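Local coordinates for protein possible galactose mutarotase (Streptomyces platensis subsp. rosaceus, PDB 4RNL) that is a possible galactose mutarotase of the aldose 1-epimerase family, probably interconverting the alpha and beta anomers of galactose or a related sugar, at residues S205-V210 with Y241-A246. Sequence-based numbering, arbitrary orientation.
Sequences SRYTPV and YDHNFA
Y207 faces F245 as the antiparallel non-hydrogen-bonded pair of strands 206-208 and 242-246, their CA atoms 4.1 Å apart, in the beta-sandwich fold of the galactose mutarotase family. The N-to-C directions of the short strand segments differ by 144°, twisted away from exact antiparallel, and on either side of the pair A246 N donates to R206 O and T208 N to N244 O. At the T208-N244 pair a water takes the place of the second backbone bond, giving a hydrogen to T208 O and accepting one from N244 N (2.8 Å).

On the Y207 face, tyrosine CB packs on F245 CD2 at 4.0 Å, an apolar contact that suits the buried F245 ring, while F229 stacks on the Y207 ring. On the other face A246, with nothing beyond CB, lies against R206 CB (4.1 Å) and leaves room for the arginine chain, which in one conformer leads away to an NH1 hydrogen bond with P221 O. The amide of N244, with CG anti to its own backbone N (chi1 173°), serves two partners, OD1 accepting from Q310 NE2 and ND2 donating to T208. A leucine here would probably leave T208 OG1 without this donor and Q310 NE2 without this acceptor. Threonine suits the spot because its hydroxyl can accept the amide hydrogen, OG1 lying 2.9 Å from N244 ND2 and 7° out of the amide plane.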
loop_
_atom_site.group_PDB
_atom_site.type_symbol
_atom_site.label_atom_id
_atom_site.label_comp_id
_atom_site.label_asym_id
_atom_site.label_seq_id
_atom_site.Cartn_x
_atom_site.Cartn_y
_atom_site.Cartn_z
ATOM N N SER A 205 7.930 18.238 -3.928
ATOM C CA SER A 205 8.228 19.570 -3.415
ATOM C C SER A 205 7.069 20.114 -2.591
ATOM O O SER A 205 7.158 21.208 -2.026
ATOM C CB SER A 205 8.546 20.532 -4.561
ATOM O OG SER A 205 7.414 20.731 -5.385
ATOM N N ARG A 206 5.975 19.355 -2.534
ATOM C CA ARG A 206 4.776 19.787 -1.819
ATOM C C ARG A 206 4.136 18.641 -1.048
ATOM O O ARG A 206 4.372 17.474 -1.355
ATOM C CB ARG A 206 3.755 20.379 -2.796
ATOM C CG ARG A 206 4.218 21.643 -3.505
ATOM C CD ARG A 206 3.055 22.335 -4.209
ATOM N NE ARG A 206 3.480 23.524 -4.938
ATOM C CZ ARG A 206 3.331 24.773 -4.503
ATOM N NH1 ARG A 206 2.757 25.018 -3.329
ATOM N NH2 ARG A 206 3.753 25.784 -5.249
ATOM N N TYR A 207 3.324 18.975 -0.047
ATOM C CA TYR A 207 2.613 17.951 0.744
ATOM C C TYR A 207 1.223 18.449 1.116
ATOM O O TYR A 207 0.881 19.601 0.862
ATOM C CB TYR A 207 3.402 17.545 2.003
ATOM C CG TYR A 207 3.265 18.525 3.142
ATOM C CD1 TYR A 207 3.841 19.792 3.070
ATOM C CD2 TYR A 207 2.565 18.184 4.295
ATOM C CE1 TYR A 207 3.708 20.695 4.116
ATOM C CE2 TYR A 207 2.434 19.077 5.342
ATOM C CZ TYR A 207 3.007 20.326 5.247
ATOM O OH TYR A 207 2.857 21.219 6.283
ATOM N N THR A 208 0.424 17.573 1.716
ATOM C CA THR A 208 -0.963 17.879 2.052
ATOM C C THR A 208 -1.145 18.018 3.562
ATOM O O THR A 208 -1.316 17.014 4.260
ATOM C CB THR A 208 -1.858 16.722 1.567
ATOM O OG1 THR A 208 -1.671 16.561 0.162
ATOM C CG2 THR A 208 -3.305 17.024 1.830
ATOM N N PRO A 209 -1.102 19.260 4.080
ATOM C CA PRO A 209 -1.302 19.461 5.522
ATOM C C PRO A 209 -2.705 19.025 5.923
ATOM O O PRO A 209 -3.637 19.204 5.138
ATOM C CB PRO A 209 -1.156 20.978 5.708
ATOM C CG PRO A 209 -0.567 21.502 4.447
ATOM C CD PRO A 209 -0.843 20.516 3.355
ATOM N N VAL A 210 -2.856 18.455 7.116
ATOM C CA VAL A 210 -4.146 17.905 7.539
ATOM C C VAL A 210 -4.548 18.413 8.924
ATOM O O VAL A 210 -3.712 18.936 9.667
ATOM C CB VAL A 210 -4.124 16.353 7.532
ATOM C CG1 VAL A 210 -4.047 15.818 6.097
ATOM C CG2 VAL A 210 -2.956 15.830 8.364
ATOM N N TYR A 241 5.341 10.452 10.901
ATOM C CA TYR A 241 4.599 10.977 9.759
ATOM C C TYR A 241 3.337 10.167 9.532
ATOM O O TYR A 241 3.287 8.966 9.813
ATOM C CB TYR A 241 5.464 10.957 8.481
ATOM C CG TYR A 241 6.657 11.882 8.558
ATOM C CD1 TYR A 241 6.545 13.214 8.178
ATOM C CD2 TYR A 241 7.884 11.427 9.021
ATOM C CE1 TYR A 241 7.628 14.079 8.263
ATOM C CE2 TYR A 241 8.984 12.282 9.110
ATOM C CZ TYR A 241 8.843 13.608 8.728
ATOM O OH TYR A 241 9.923 14.465 8.809
ATOM N N ASP A 242 2.308 10.840 9.036
ATOM C CA ASP A 242 1.122 10.186 8.508
ATOM C C ASP A 242 0.542 11.196 7.536
ATOM O O ASP A 242 -0.509 11.790 7.785
ATOM C CB ASP A 242 0.131 9.865 9.626
ATOM C CG ASP A 242 -1.048 9.041 9.142
ATOM O OD1 ASP A 242 -1.034 8.602 7.964
ATOM O OD2 ASP A 242 -1.989 8.826 9.942
ATOM N N HIS A 243 1.273 11.414 6.445
ATOM C CA HIS A 243 1.036 12.550 5.558
ATOM C C HIS A 243 1.178 12.162 4.102
ATOM O O HIS A 243 2.013 11.325 3.752
ATOM C CB HIS A 243 2.037 13.660 5.865
ATOM C CG HIS A 243 1.850 14.271 7.218
ATOM N ND1 HIS A 243 2.332 13.683 8.367
ATOM C CD2 HIS A 243 1.210 15.398 7.605
ATOM C CE1 HIS A 243 2.015 14.437 9.408
ATOM N NE2 HIS A 243 1.337 15.486 8.971
ATOM N N ASN A 244 0.348 12.777 3.262
ATOM C CA ASN A 244 0.426 12.612 1.822
ATOM C C ASN A 244 1.368 13.645 1.220
ATOM O O ASN A 244 1.287 14.837 1.541
ATOM C CB ASN A 244 -0.973 12.781 1.204
ATOM C CG ASN A 244 -0.946 12.795 -0.319
ATOM O OD1 ASN A 244 -0.849 11.744 -0.960
ATOM N ND2 ASN A 244 -1.054 13.989 -0.906
ATOM N N PHE A 245 2.254 13.182 0.343
ATOM C CA PHE A 245 3.113 14.065 -0.440
ATOM C C PHE A 245 2.581 14.188 -1.870
ATOM O O PHE A 245 2.160 13.203 -2.469
ATOM C CB PHE A 245 4.555 13.529 -0.430
ATOM C CG PHE A 245 5.209 13.618 0.919
ATOM C CD1 PHE A 245 4.948 12.664 1.896
ATOM C CD2 PHE A 245 6.033 14.692 1.231
ATOM C CE1 PHE A 245 5.517 12.756 3.154
ATOM C CE2 PHE A 245 6.611 14.792 2.490
ATOM C CZ PHE A 245 6.352 13.835 3.452
ATOM N N ALA A 246 2.584 15.408 -2.404
ATOM C CA ALA A 246 2.212 15.642 -3.794
ATOM C C ALA A 246 3.453 15.424 -4.657
ATOM O O ALA A 246 4.352 16.267 -4.707
ATOM C CB ALA A 246 1.671 17.070 -3.965
HETATM O O HOH W 1 -1.771 14.332 4.243
HETATM O O HOH W 2 -0.307 18.397 8.606
#